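Local coordinates for peptidoglycan-recognition protein SD (Drosophila melanogaster, PDB 2RKQ) that binds bacterial peptidoglycan as a secreted innate immune receptor and activates the Toll pathway against Gram-positive bacteria, at residues C39-D42 with V43-S46; C45-H48 with M49-L52; A146-S149 with P150-L154. All blocks are in the same frame, centred on the assembly; numbering follows the deposited sequence. Where two conformers were deposited one is given.

Overall arrangement
The three contacts are all local, each formed where a helix begins or continues. Interactions 1 and 2 overlap on helix 42-58: the first builds its start with a disulfide and an N-cap, and the second runs on over about two turns. They share Cys45 and Ser46, their centres lie about 8 Å apart, and Cys39 CB packs against His48 ND1 at 4.0 Å. Interaction 3 comes much later in the chain, where the loop after strand 136-140 enters helix 152-158. Its centre is about 22 Å from that of interaction 1 and about 21 Å from that of interaction 2. One amidase-like domain, built round a mixed sheet, thus fixes two separate helix starts by different chemistry.

Interaction 1 (C39-D42 with V43-S46); sequences CADD and VTCS
Cys39 and Cys45 are joined covalently, SG to SG at 2.1 Å, with a disulfide torsion of 98°, close to the relaxed right angle. This link ties the loop before helix 42-58 to the first turn of that helix, and Ile103 packs against Cys39.

Capping bonds hold the chain between the two cysteines. Asp41 is the N-cap, and its CG stands between the backbone N and the carbonyl carbon (chi1 74°), which turns the carboxylate back over the helix start. There Asp41 OD1 accepts a nearly straight bond from Thr44 N at 2.8 Å (167°), met almost head-on along the C-O direction, and a weak, bent one from Val43 N, also at 2.8 Å. One oxygen therefore serves two amides of the first turn, and its negative charge probably interacts favourably with the helix dipole. The side chains of Asp41 and Thr44 cross at about a right angle.

Backbone bonds continue the helix: Cys45 N donates to Asp41 O at 2.9 Å, and Ser46 N to Asp42 O at 3.2 Å. The carboxylate of Asp42 is instead engaged by Asn74 and Lys76.

A water joins the loop to the helix, accepting from Ala40 N at 2.8 Å and lying 2.7 Å from Thr44 OG1. The whole is an aspartate N-cap beside a short-range disulfide of the kind found in many peptidoglycan-recognition domains.

Interaction 2 (C45-H48 with M49-L52); sequences CSQH and MRNL. Unlike the reference sequence in segment 49-52: Arg50 (reference Gln).
Cys45 to Met49, Ser46 to Arg50, Gln47 to Asn51 and His48 to Leu52 are joined by successive i to i+4 backbone bonds, the carbonyl oxygens accepting from amides at 2.8 to 3.1 Å, as expected of a regular alpha-helix. This segment belongs to helix 42-58, which packs against the mixed sheet of the amidase-like fold: Met49 and Leu52 both touch Leu70 of strand 69-71, and Met49 also reaches Tyr78 of strand 77-79.

On another face of the helix the side chains are polar, and Arg50 is central to them. Its chain bends at chi3 (-67°), bringing the guanidinium back toward the helix start instead of letting it extend outward. Ser46 O lies over one face of the Arg50 guanidinium, 3.4 Å above its plane and offset toward the rim. Trp10 O, from a loop outside the helix, also accepts from NH1, so the arginine joins the helix to that loop.

Gln47 crosses Arg50 at about a right angle, with its amide at the guanidinium edge and the two planes 77° apart. The same amide lies beside that of Asn51, the two planes turned obliquely to each other. With an alanine at Gln47, the guanidinium edge of Arg50 and the amide of Asn51 would probably lose their common neighbour and be freer to turn.

Ser46 is modelled in two conformers, so its side-chain bond is probably partial: in the conformer described, Arg50 NH1 donates to Ser46 OG at 2.6 Å, bent to 136° and tilted from the guanidinium plane.

Interaction 3 (A146-S149 with P150-L154); sequences ATKS and PGEAL
Lys148 and Glu152 cross at a slant over the turn that leads into helix 152-158. The lysine chain bends at chi2, chi3 and chi4 and curls forward, while the glutamate bends once, at chi2 (-65°), and comes to meet it. Lys148 NZ approaches Glu152 OE1 at 2.7 Å, on the anti lone pair, the side away from OE2, and forms a salt bridge. Because Glu152 has two deposited conformers, this geometry holds for the one described and may be partial.

Between these two residues the backbone turns sharply. Pro150 follows a cis peptide bond, and Gly151 N donates to Lys148 O at 2.8 Å, closing a type VIa turn. Gly151, the N-cap, has backbone angles (phi 93°, psi 146°) at which a side chain would jam against the preceding carbonyl oxygen. Running into this turn, Thr147 OG1 accepts from Ser149 N at 3.0 Å in an ST turn.

Ser149 points its hydroxyl the other way, to His141 ND1 and His33 N. In zinc-dependent relatives this position is typically a metal-binding cysteine, so a serine here is consistent with a protein that recognises peptidoglycan without cleaving it.

Glu107 also pairs with Lys148, and Arg142 with Glu152. Each charge thus has two opposite neighbours, and because Glu107 accepts from the backbone N of Glu152, first residue of the helix, the network is likely to steady the helix start.

Interaction 1 (C39-D42 with V43-S46)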
loop_
_atom_site.group_PDB
_atom_site.type_symbol
_atom_site.label_atom_id
_atom_site.label_comp_id
_atom_site.label_asym_id
_atom_site.label_seq_id
_atom_site.Cartn_x
_atom_site.Cartn_y
_atom_site.Cartn_z
ATOM N N CYS A 39 1.741 -6.597 12.886
ATOM C CA CYS A 39 0.923 -6.064 13.960
ATOM C C CYS A 39 -0.391 -6.829 14.005
ATOM O O CYS A 39 -0.894 -7.259 12.964
ATOM C CB CYS A 39 0.708 -4.571 13.764
ATOM S SG CYS A 39 -0.222 -4.118 12.281
ATOM N N ALA A 40 -0.930 -7.047 15.203
ATOM C CA ALA A 40 -2.101 -7.900 15.338
ATOM C C ALA A 40 -3.202 -7.315 16.211
ATOM O O ALA A 40 -4.136 -8.019 16.588
ATOM C CB ALA A 40 -1.685 -9.282 15.867
ATOM N N ASP A 41 -3.118 -6.034 16.538
ATOM C CA ASP A 41 -4.225 -5.412 17.244
ATOM C C ASP A 41 -4.260 -3.935 16.891
ATOM O O ASP A 41 -3.338 -3.437 16.229
ATOM C CB ASP A 41 -4.205 -5.708 18.765
ATOM C CG ASP A 41 -3.141 -4.935 19.536
ATOM O OD1 ASP A 41 -2.859 -3.766 19.226
ATOM O OD2 ASP A 41 -2.564 -5.514 20.494
ATOM N N ASP A 42 -5.316 -3.244 17.288
ATOM C CA ASP A 42 -5.505 -1.875 16.842
ATOM C C ASP A 42 -4.458 -0.943 17.429
ATOM O O ASP A 42 -4.130 0.066 16.823
ATOM C CB ASP A 42 -6.905 -1.379 17.196
ATOM C CG ASP A 42 -7.980 -2.023 16.349
ATOM O OD1 ASP A 42 -7.662 -2.823 15.446
ATOM O OD2 ASP A 42 -9.147 -1.695 16.604
ATOM N N VAL A 43 -3.925 -1.285 18.596
ATOM C CA VAL A 43 -2.902 -0.432 19.212
ATOM C C VAL A 43 -1.606 -0.579 18.439
ATOM O O VAL A 43 -1.034 0.425 17.994
ATOM C CB VAL A 43 -2.664 -0.803 20.675
ATOM C CG1 VAL A 43 -1.565 0.069 21.267
ATOM C CG2 VAL A 43 -3.975 -0.681 21.476
ATOM N N THR A 44 -1.152 -1.808 18.229
ATOM C CA THR A 44 0.132 -1.953 17.574
ATOM C C THR A 44 0.077 -1.564 16.099
ATOM O O THR A 44 1.034 -0.983 15.581
ATOM C CB THR A 44 0.696 -3.336 17.715
ATOM O OG1 THR A 44 -0.179 -4.267 17.090
ATOM C CG2 THR A 44 0.864 -3.708 19.177
ATOM N N CYS A 45 -1.019 -1.869 15.411
ATOM C CA CYS A 45 -1.085 -1.459 13.997
ATOM C C CYS A 45 -1.059 0.058 13.835
ATOM O O CYS A 45 -0.399 0.587 12.922
ATOM C CB CYS A 45 -2.293 -2.055 13.288
ATOM S SG CYS A 45 -2.141 -3.832 13.066
ATOM N N SER A 46 -1.751 0.762 14.721
ATOM C CA SER A 46 -1.745 2.219 14.666
ATOM C C SER A 46 -0.339 2.735 14.978
ATOM O O SER A 46 0.150 3.675 14.324
ATOM C CB SER A 46 -2.796 2.771 15.613
ATOM O OG SER A 46 -2.785 4.177 15.619
HETATM O O HOH W 1 0.507 -6.846 17.609
#

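Interaction 2 (C45-H48 with M49-L52)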
loop_
_atom_site.group_PDB
_atom_site.type_symbol
_atom_site.label_atom_id
_atom_site.label_comp_id
_atom_site.label_asym_id
_atom_site.label_seq_id
_atom_site.Cartn_x
_atom_site.Cartn_y
_atom_site.Cartn_z
ATOM N N CYS A 45 -1.019 -1.869 15.411
ATOM C CA CYS A 45 -1.085 -1.459 13.997
ATOM C C CYS A 45 -1.059 0.058 13.835
ATOM O O CYS A 45 -0.399 0.587 12.922
ATOM C CB CYS A 45 -2.293 -2.055 13.288
ATOM S SG CYS A 45 -2.141 -3.832 13.066
ATOM N N SER A 46 -1.751 0.762 14.721
ATOM C CA SER A 46 -1.745 2.219 14.666
ATOM C C SER A 46 -0.339 2.735 14.978
ATOM O O SER A 46 0.150 3.675 14.324
ATOM C CB SER A 46 -2.796 2.771 15.613
ATOM O OG SER A 46 -2.785 4.177 15.619
ATOM N N GLN A 47 0.338 2.104 15.935
ATOM C CA GLN A 47 1.674 2.553 16.285
ATOM C C GLN A 47 2.654 2.248 15.165
ATOM O O GLN A 47 3.533 3.064 14.861
ATOM C CB GLN A 47 2.148 1.931 17.592
ATOM C CG GLN A 47 3.462 2.559 18.117
ATOM C CD GLN A 47 3.390 4.092 18.251
ATOM O OE1 GLN A 47 4.148 4.830 17.603
ATOM N NE2 GLN A 47 2.460 4.574 19.066
ATOM N N HIS A 48 2.501 1.090 14.530
ATOM C CA HIS A 48 3.350 0.751 13.391
ATOM C C HIS A 48 3.149 1.756 12.266
ATOM O O HIS A 48 4.102 2.122 11.580
ATOM C CB HIS A 48 3.053 -0.665 12.893
ATOM C CG HIS A 48 3.707 -1.729 13.719
ATOM N ND1 HIS A 48 4.267 -2.865 13.172
ATOM C CD2 HIS A 48 3.897 -1.825 15.056
ATOM C CE1 HIS A 48 4.773 -3.613 14.138
ATOM N NE2 HIS A 48 4.555 -3.009 15.289
ATOM N N MET A 49 1.915 2.217 12.090
ATOM C CA MET A 49 1.647 3.247 11.083
ATOM C C MET A 49 2.436 4.526 11.363
ATOM O O MET A 49 3.096 5.066 10.472
ATOM C CB MET A 49 0.151 3.576 11.018
ATOM C CG MET A 49 -0.702 2.535 10.292
ATOM S SD MET A 49 -0.293 2.472 8.537
ATOM C CE MET A 49 -0.709 4.130 8.051
ATOM N N ARG A 50 2.372 5.011 12.597
ATOM C CA ARG A 50 3.122 6.214 12.939
ATOM C C ARG A 50 4.621 5.988 12.841
ATOM O O ARG A 50 5.353 6.859 12.356
ATOM C CB ARG A 50 2.732 6.723 14.318
ATOM C CG ARG A 50 1.319 7.286 14.343
ATOM C CD ARG A 50 0.980 7.866 15.684
ATOM N NE ARG A 50 0.907 6.847 16.723
ATOM C CZ ARG A 50 -0.150 6.073 16.950
ATOM N NH1 ARG A 50 -1.234 6.179 16.206
ATOM N NH2 ARG A 50 -0.114 5.181 17.922
ATOM N N ASN A 51 5.090 4.819 13.262
ATOM C CA ASN A 51 6.517 4.538 13.207
ATOM C C ASN A 51 7.011 4.473 11.774
ATOM O O ASN A 51 8.089 4.977 11.465
ATOM C CB ASN A 51 6.863 3.260 13.970
ATOM C CG ASN A 51 6.656 3.406 15.461
ATOM O OD1 ASN A 51 6.477 4.508 15.968
ATOM N ND2 ASN A 51 6.672 2.283 16.172
ATOM N N LEU A 52 6.222 3.876 10.890
ATOM C CA LEU A 52 6.589 3.830 9.484
ATOM C C LEU A 52 6.588 5.221 8.874
ATOM O O LEU A 52 7.524 5.586 8.164
ATOM C CB LEU A 52 5.670 2.914 8.682
ATOM C CG LEU A 52 6.114 2.747 7.228
ATOM C CD1 LEU A 52 7.534 2.166 7.105
ATOM C CD2 LEU A 52 5.110 1.890 6.488
#

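Interaction 3 (A146-S149 with P150-L154)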
loop_
_atom_site.group_PDB
_atom_site.type_symbol
_atom_site.label_atom_id
_atom_site.label_comp_id
_atom_site.label_asym_id
_atom_site.label_seq_id
_atom_site.Cartn_x
_atom_site.Cartn_y
_atom_site.Cartn_z
ATOM N N ALA A 146 13.391 -2.633 -7.563
ATOM C CA ALA A 146 14.328 -3.701 -7.255
ATOM C C ALA A 146 14.229 -4.033 -5.775
ATOM O O ALA A 146 14.871 -3.416 -4.924
ATOM C CB ALA A 146 15.758 -3.290 -7.642
ATOM N N THR A 147 13.374 -5.007 -5.479
ATOM C CA THR A 147 13.044 -5.367 -4.110
ATOM C C THR A 147 12.426 -6.757 -4.090
ATOM O O THR A 147 11.912 -7.218 -5.104
ATOM C CB THR A 147 12.055 -4.350 -3.474
ATOM O OG1 THR A 147 11.744 -4.738 -2.131
ATOM C CG2 THR A 147 10.742 -4.227 -4.288
ATOM N N LYS A 148 12.486 -7.415 -2.932
ATOM C CA LYS A 148 11.769 -8.666 -2.713
ATOM C C LYS A 148 10.306 -8.400 -2.382
ATOM O O LYS A 148 9.479 -9.301 -2.465
ATOM C CB LYS A 148 12.388 -9.472 -1.570
ATOM C CG LYS A 148 13.812 -9.973 -1.859
ATOM C CD LYS A 148 13.876 -10.830 -3.133
ATOM C CE LYS A 148 13.933 -12.333 -2.851
ATOM N NZ LYS A 148 12.673 -12.899 -2.283
ATOM N N SER A 149 10.005 -7.170 -1.976
ATOM C CA SER A 149 8.636 -6.803 -1.621
ATOM C C SER A 149 7.697 -7.202 -2.765
ATOM O O SER A 149 8.050 -7.010 -3.928
ATOM C CB SER A 149 8.595 -5.307 -1.382
ATOM O OG SER A 149 7.281 -4.876 -1.100
ATOM N N PRO A 150 6.498 -7.744 -2.464
ATOM C CA PRO A 150 5.818 -7.868 -1.175
ATOM C C PRO A 150 6.126 -9.159 -0.420
ATOM O O PRO A 150 5.381 -9.533 0.492
ATOM C CB PRO A 150 4.339 -7.814 -1.580
ATOM C CG PRO A 150 4.321 -8.581 -2.909
ATOM C CD PRO A 150 5.648 -8.233 -3.578
ATOM N N GLY A 151 7.247 -9.783 -0.774
ATOM C CA GLY A 151 7.648 -11.039 -0.152
ATOM C C GLY A 151 7.126 -12.195 -0.971
ATOM O O GLY A 151 6.036 -12.143 -1.553
ATOM N N GLU A 152 7.893 -13.276 -1.012
ATOM C CA GLU A 152 7.517 -14.391 -1.876
ATOM C C GLU A 152 6.098 -14.900 -1.642
ATOM O O GLU A 152 5.364 -15.162 -2.602
ATOM C CB GLU A 152 8.490 -15.564 -1.719
ATOM C CG GLU A 152 9.917 -15.291 -2.151
ATOM C CD GLU A 152 10.072 -15.013 -3.640
ATOM O OE1 GLU A 152 11.000 -14.252 -3.988
ATOM O OE2 GLU A 152 9.296 -15.554 -4.468
ATOM N N ALA A 153 5.708 -15.055 -0.374
ATOM C CA ALA A 153 4.424 -15.681 -0.072
ATOM C C ALA A 153 3.275 -14.788 -0.494
ATOM O O ALA A 153 2.279 -15.249 -1.059
ATOM C CB ALA A 153 4.315 -16.016 1.420
ATOM N N LEU A 154 3.421 -13.493 -0.225
ATOM C CA LEU A 154 2.371 -12.569 -0.613
ATOM C C LEU A 154 2.354 -12.360 -2.130
ATOM O O LEU A 154 1.286 -12.300 -2.749
ATOM C CB LEU A 154 2.529 -11.258 0.158
ATOM C CG LEU A 154 1.584 -10.123 -0.234
ATOM C CD1 LEU A 154 0.104 -10.546 -0.234
ATOM C CD2 LEU A 154 1.794 -8.987 0.738
#